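Local coordinates for protein pyruvate kinase 1 (Trypanosoma brucei brucei, PDB 4KCT) that catalyses the last step of glycolysis, transferring phosphate from phosphoenolpyruvate to ADP to give pyruvate and ATP, and also decarboxylates oxaloacetate, at residues I90-S101 / E117-D128. Numbering follows the deposited sequence.
Sequences IRTGLFKDGEVS and EKVGTKEKFYID
In the small β-barrel B domain that pyruvate kinases carry as an insertion in their TIM barrel, Arg91 and Gly93 pair with Asp128 and Tyr126 across an antiparallel bridge centred on Thr92 and Ile127. Asp128 N donates to Arg91 O (3.0 Å), and Gly93 N to Tyr126 O (2.8 Å). The Asp128 side chain, its CG set between backbone N and carbonyl carbon (chi1 67°), adds a third bond: Arg91 N meets OD1 at 3.0 Å from above the carboxylate plane, 46° out of it. Two waters donate to OD2; one also reaches Thr92 O.

Further on, Leu94 N binds Glu117 O (2.7 Å), while Gly120 uses both its N, to Leu94 O (2.9 Å), and its O, to Lys96 N, in a parallel bridge around Phe95. A water links Leu94 O to Tyr126 N.

The apolar side is built from Ile90, Ile127, Phe95 and Phe125. The CG2 methyls of Ile90 and Ile127 press together at 3.5 Å. The Phe95 ring sets CE1 3.5 Å from Phe125 CB and CZ over one face of the Phe125 ring, near its rim, with the planes inclined at 59°. Leu172 and Val110 of neighbouring strands extend this core.

Backbone bonds thus hold two separate short bridges, antiparallel and parallel, the Asp128 carboxylate accepting beside the first; apolar pairs on one side join strands 107-111 and 170-173.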
loop_
_atom_site.group_PDB
_atom_site.type_symbol
_atom_site.label_atom_id
_atom_site.label_comp_id
_atom_site.label_asym_id
_atom_site.label_seq_id
_atom_site.Cartn_x
_atom_site.Cartn_y
_atom_site.Cartn_z
ATOM N N ILE A 90 22.377 -21.330 37.559
ATOM C CA ILE A 90 22.137 -21.240 38.979
ATOM C C ILE A 90 21.512 -22.549 39.396
ATOM O O ILE A 90 20.594 -23.053 38.734
ATOM C CB ILE A 90 21.160 -20.096 39.309
ATOM C CG1 ILE A 90 21.691 -18.769 38.767
ATOM C CG2 ILE A 90 20.873 -20.054 40.812
ATOM C CD1 ILE A 90 20.669 -17.644 38.827
ATOM N N ARG A 91 22.031 -23.127 40.468
ATOM C CA ARG A 91 21.503 -24.371 40.975
ATOM C C ARG A 91 21.245 -24.308 42.465
ATOM O O ARG A 91 21.813 -23.445 43.176
ATOM C CB ARG A 91 22.448 -25.531 40.616
ATOM C CG ARG A 91 22.425 -25.893 39.124
ATOM C CD ARG A 91 23.386 -27.028 38.787
ATOM N NE ARG A 91 24.707 -26.795 39.378
ATOM C CZ ARG A 91 25.628 -27.742 39.593
ATOM N NH1 ARG A 91 26.776 -27.424 40.183
ATOM N NH2 ARG A 91 25.413 -28.997 39.210
ATOM N N THR A 92 20.377 -25.204 42.952
ATOM C CA THR A 92 20.234 -25.442 44.385
ATOM C C THR A 92 21.518 -26.055 44.917
ATOM O O THR A 92 22.334 -26.576 44.143
ATOM C CB THR A 92 19.057 -26.413 44.695
ATOM O OG1 THR A 92 19.411 -27.745 44.299
ATOM C CG2 THR A 92 17.776 -25.994 43.948
ATOM N N GLY A 93 21.632 -26.115 46.242
ATOM C CA GLY A 93 22.567 -27.023 46.895
ATOM C C GLY A 93 22.091 -28.470 46.904
ATOM O O GLY A 93 21.246 -28.870 46.086
ATOM N N LEU A 94 22.728 -29.283 47.740
ATOM C CA LEU A 94 22.277 -30.657 47.981
ATOM C C LEU A 94 21.221 -30.684 49.073
ATOM O O LEU A 94 21.020 -29.689 49.796
ATOM C CB LEU A 94 23.465 -31.563 48.388
ATOM C CG LEU A 94 24.828 -31.270 47.750
ATOM C CD1 LEU A 94 25.945 -32.098 48.390
ATOM C CD2 LEU A 94 24.773 -31.515 46.254
ATOM N N PHE A 95 20.599 -31.848 49.233
ATOM C CA PHE A 95 19.572 -32.068 50.219
ATOM C C PHE A 95 19.978 -33.251 51.093
ATOM O O PHE A 95 20.610 -34.186 50.612
ATOM C CB PHE A 95 18.249 -32.373 49.516
ATOM C CG PHE A 95 17.699 -31.199 48.743
ATOM C CD1 PHE A 95 16.951 -30.219 49.389
ATOM C CD2 PHE A 95 18.043 -31.010 47.417
ATOM C CE1 PHE A 95 16.525 -29.089 48.716
ATOM C CE2 PHE A 95 17.640 -29.865 46.732
ATOM C CZ PHE A 95 16.875 -28.906 47.385
ATOM N N LYS A 96 19.623 -33.208 52.369
ATOM C CA LYS A 96 19.738 -34.406 53.226
ATOM C C LYS A 96 19.111 -35.636 52.570
ATOM O O LYS A 96 18.076 -35.543 51.898
ATOM C CB LYS A 96 19.092 -34.168 54.581
ATOM C CG LYS A 96 19.721 -33.023 55.351
ATOM C CD LYS A 96 19.402 -33.126 56.830
ATOM C CE LYS A 96 19.881 -31.898 57.569
ATOM N NZ LYS A 96 19.363 -31.891 58.958
ATOM N N ASP A 97 19.766 -36.782 52.732
ATOM C CA ASP A 97 19.295 -38.031 52.124
ATOM C C ASP A 97 19.188 -37.920 50.624
ATOM O O ASP A 97 18.707 -38.833 49.978
ATOM C CB ASP A 97 17.933 -38.450 52.690
ATOM C CG ASP A 97 17.934 -38.526 54.198
ATOM O OD1 ASP A 97 18.868 -39.135 54.768
ATOM O OD2 ASP A 97 17.042 -37.920 54.816
ATOM N N GLY A 98 19.599 -36.781 50.075
ATOM C CA GLY A 98 19.679 -36.629 48.628
ATOM C C GLY A 98 18.341 -36.325 47.951
ATOM O O GLY A 98 18.271 -36.249 46.729
ATOM N N GLU A 99 17.293 -36.108 48.735
ATOM C CA GLU A 99 15.976 -35.780 48.163
ATOM C C GLU A 99 15.069 -35.179 49.209
ATOM O O GLU A 99 15.117 -35.570 50.366
ATOM C CB GLU A 99 15.309 -37.022 47.566
ATOM C CG GLU A 99 15.113 -38.172 48.552
ATOM C CD GLU A 99 14.474 -39.402 47.904
ATOM O OE1 GLU A 99 13.565 -39.222 47.055
ATOM O OE2 GLU A 99 14.895 -40.548 48.227
ATOM N N VAL A 100 14.185 -34.288 48.776
ATOM C CA VAL A 100 13.145 -33.725 49.643
ATOM C C VAL A 100 11.872 -33.527 48.823
ATOM O O VAL A 100 11.934 -33.132 47.655
ATOM C CB VAL A 100 13.572 -32.349 50.215
ATOM C CG1 VAL A 100 12.367 -31.599 50.742
ATOM C CG2 VAL A 100 14.607 -32.528 51.321
ATOM N N SER A 101 10.722 -33.791 49.435
ATOM C CA SER A 101 9.436 -33.601 48.753
ATOM C C SER A 101 8.639 -32.432 49.330
ATOM O O SER A 101 8.545 -32.277 50.549
ATOM C CB SER A 101 8.603 -34.885 48.814
ATOM O OG SER A 101 9.193 -35.893 48.023
ATOM N N GLU A 117 24.787 -25.254 51.968
ATOM C CA GLU A 117 24.927 -25.794 50.623
ATOM C C GLU A 117 24.674 -27.309 50.574
ATOM O O GLU A 117 24.126 -27.837 49.584
ATOM C CB GLU A 117 26.324 -25.480 50.084
ATOM C CG GLU A 117 26.639 -26.157 48.771
ATOM C CD GLU A 117 28.056 -25.889 48.313
ATOM O OE1 GLU A 117 28.833 -25.273 49.082
ATOM O OE2 GLU A 117 28.392 -26.289 47.181
ATOM N N LYS A 118 25.109 -28.024 51.613
ATOM C CA LYS A 118 25.102 -29.478 51.549
ATOM C C LYS A 118 24.027 -30.142 52.382
ATOM O O LYS A 118 23.938 -31.370 52.408
ATOM C CB LYS A 118 26.490 -30.054 51.865
ATOM C CG LYS A 118 27.564 -29.561 50.906
ATOM C CD LYS A 118 28.914 -30.184 51.219
ATOM C CE LYS A 118 30.038 -29.513 50.436
ATOM N NZ LYS A 118 31.374 -29.981 50.923
ATOM N N VAL A 119 23.155 -29.338 52.985
ATOM C CA VAL A 119 22.198 -29.843 53.987
ATOM C C VAL A 119 20.812 -29.244 53.802
ATOM O O VAL A 119 20.144 -28.892 54.785
ATOM C CB VAL A 119 22.624 -29.502 55.445
ATOM C CG1 VAL A 119 23.729 -30.412 55.910
ATOM C CG2 VAL A 119 23.017 -28.038 55.557
ATOM N N GLY A 120 20.328 -29.210 52.565
ATOM C CA GLY A 120 19.019 -28.649 52.326
ATOM C C GLY A 120 17.918 -29.537 52.878
ATOM O O GLY A 120 18.015 -30.777 52.852
ATOM N N THR A 121 16.879 -28.904 53.405
ATOM C CA THR A 121 15.742 -29.628 53.946
ATOM C C THR A 121 14.457 -29.014 53.397
ATOM O O THR A 121 14.499 -28.037 52.623
ATOM C CB THR A 121 15.701 -29.552 55.482
ATOM O OG1 THR A 121 15.382 -28.219 55.881
ATOM C CG2 THR A 121 17.031 -29.959 56.076
ATOM N N LYS A 122 13.322 -29.598 53.782
ATOM C CA LYS A 122 12.005 -29.003 53.523
ATOM C C LYS A 122 11.918 -27.576 54.078
ATOM O O LYS A 122 11.145 -26.772 53.583
ATOM C CB LYS A 122 10.921 -29.857 54.173
ATOM C CG LYS A 122 9.650 -29.990 53.367
ATOM C CD LYS A 122 8.851 -31.195 53.828
ATOM C CE LYS A 122 7.408 -31.111 53.359
ATOM N NZ LYS A 122 6.463 -31.527 54.435
ATOM N N GLU A 123 12.686 -27.288 55.129
ATOM C CA GLU A 123 12.599 -25.990 55.828
ATOM C C GLU A 123 13.448 -24.921 55.149
ATOM O O GLU A 123 13.181 -23.725 55.284
ATOM C CB GLU A 123 13.071 -26.124 57.286
ATOM C CG GLU A 123 11.982 -26.513 58.284
ATOM C CD GLU A 123 11.515 -27.953 58.111
ATOM O OE1 GLU A 123 10.293 -28.168 57.982
ATOM O OE2 GLU A 123 12.371 -28.872 58.081
ATOM N N LYS A 124 14.596 -25.339 54.629
ATOM C CA LYS A 124 15.595 -24.392 54.170
ATOM C C LYS A 124 16.591 -25.048 53.246
ATOM O O LYS A 124 17.066 -26.153 53.510
ATOM C CB LYS A 124 16.317 -23.780 55.359
ATOM C CG LYS A 124 17.400 -22.799 54.986
ATOM C CD LYS A 124 17.965 -22.207 56.263
ATOM C CE LYS A 124 18.318 -20.754 56.102
ATOM N NZ LYS A 124 18.485 -20.120 57.437
ATOM N N PHE A 125 16.844 -24.418 52.106
ATOM C CA PHE A 125 17.872 -24.924 51.211
ATOM C C PHE A 125 18.587 -23.808 50.462
ATOM O O PHE A 125 18.154 -22.645 50.472
ATOM C CB PHE A 125 17.306 -25.991 50.244
ATOM C CG PHE A 125 16.357 -25.445 49.205
ATOM C CD1 PHE A 125 16.837 -24.865 48.038
ATOM C CD2 PHE A 125 14.975 -25.573 49.371
ATOM C CE1 PHE A 125 15.959 -24.417 47.042
ATOM C CE2 PHE A 125 14.091 -25.149 48.385
ATOM C CZ PHE A 125 14.578 -24.540 47.225
ATOM N N TYR A 126 19.703 -24.164 49.851
ATOM C CA TYR A 126 20.669 -23.204 49.377
ATOM C C TYR A 126 20.459 -22.991 47.857
ATOM O O TYR A 126 20.155 -23.944 47.122
ATOM C CB TYR A 126 22.070 -23.758 49.638
ATOM C CG TYR A 126 23.186 -23.007 48.961
ATOM C CD1 TYR A 126 23.643 -21.800 49.478
ATOM C CD2 TYR A 126 23.896 -23.583 47.893
ATOM C CE1 TYR A 126 24.704 -21.130 48.894
ATOM C CE2 TYR A 126 25.012 -22.955 47.354
ATOM C CZ TYR A 126 25.390 -21.716 47.841
ATOM O OH TYR A 126 26.474 -21.079 47.316
ATOM N N ILE A 127 20.663 -21.757 47.399
ATOM C CA ILE A 127 20.751 -21.462 45.955
ATOM C C ILE A 127 22.048 -20.688 45.711
ATOM O O ILE A 127 22.398 -19.809 46.503
ATOM C CB ILE A 127 19.516 -20.644 45.498
ATOM C CG1 ILE A 127 18.278 -21.541 45.472
ATOM C CG2 ILE A 127 19.736 -20.025 44.121
ATOM C CD1 ILE A 127 16.979 -20.778 45.208
ATOM N N ASP A 128 22.832 -21.115 44.716
ATOM C CA ASP A 128 24.232 -20.680 44.596
ATOM C C ASP A 128 24.401 -19.373 43.805
ATOM O O ASP A 128 25.413 -19.177 43.159
ATOM C CB ASP A 128 25.109 -21.790 43.987
ATOM C CG ASP A 128 24.757 -22.089 42.501
ATOM O OD1 ASP A 128 23.994 -21.324 41.874
ATOM O OD2 ASP A 128 25.268 -23.075 41.960
HETATM O O HOH W 1 25.479 -23.465 39.498
HETATM O O HOH W 2 25.006 -25.842 43.629
HETATM O O HOH W 3 20.988 -26.883 50.104
#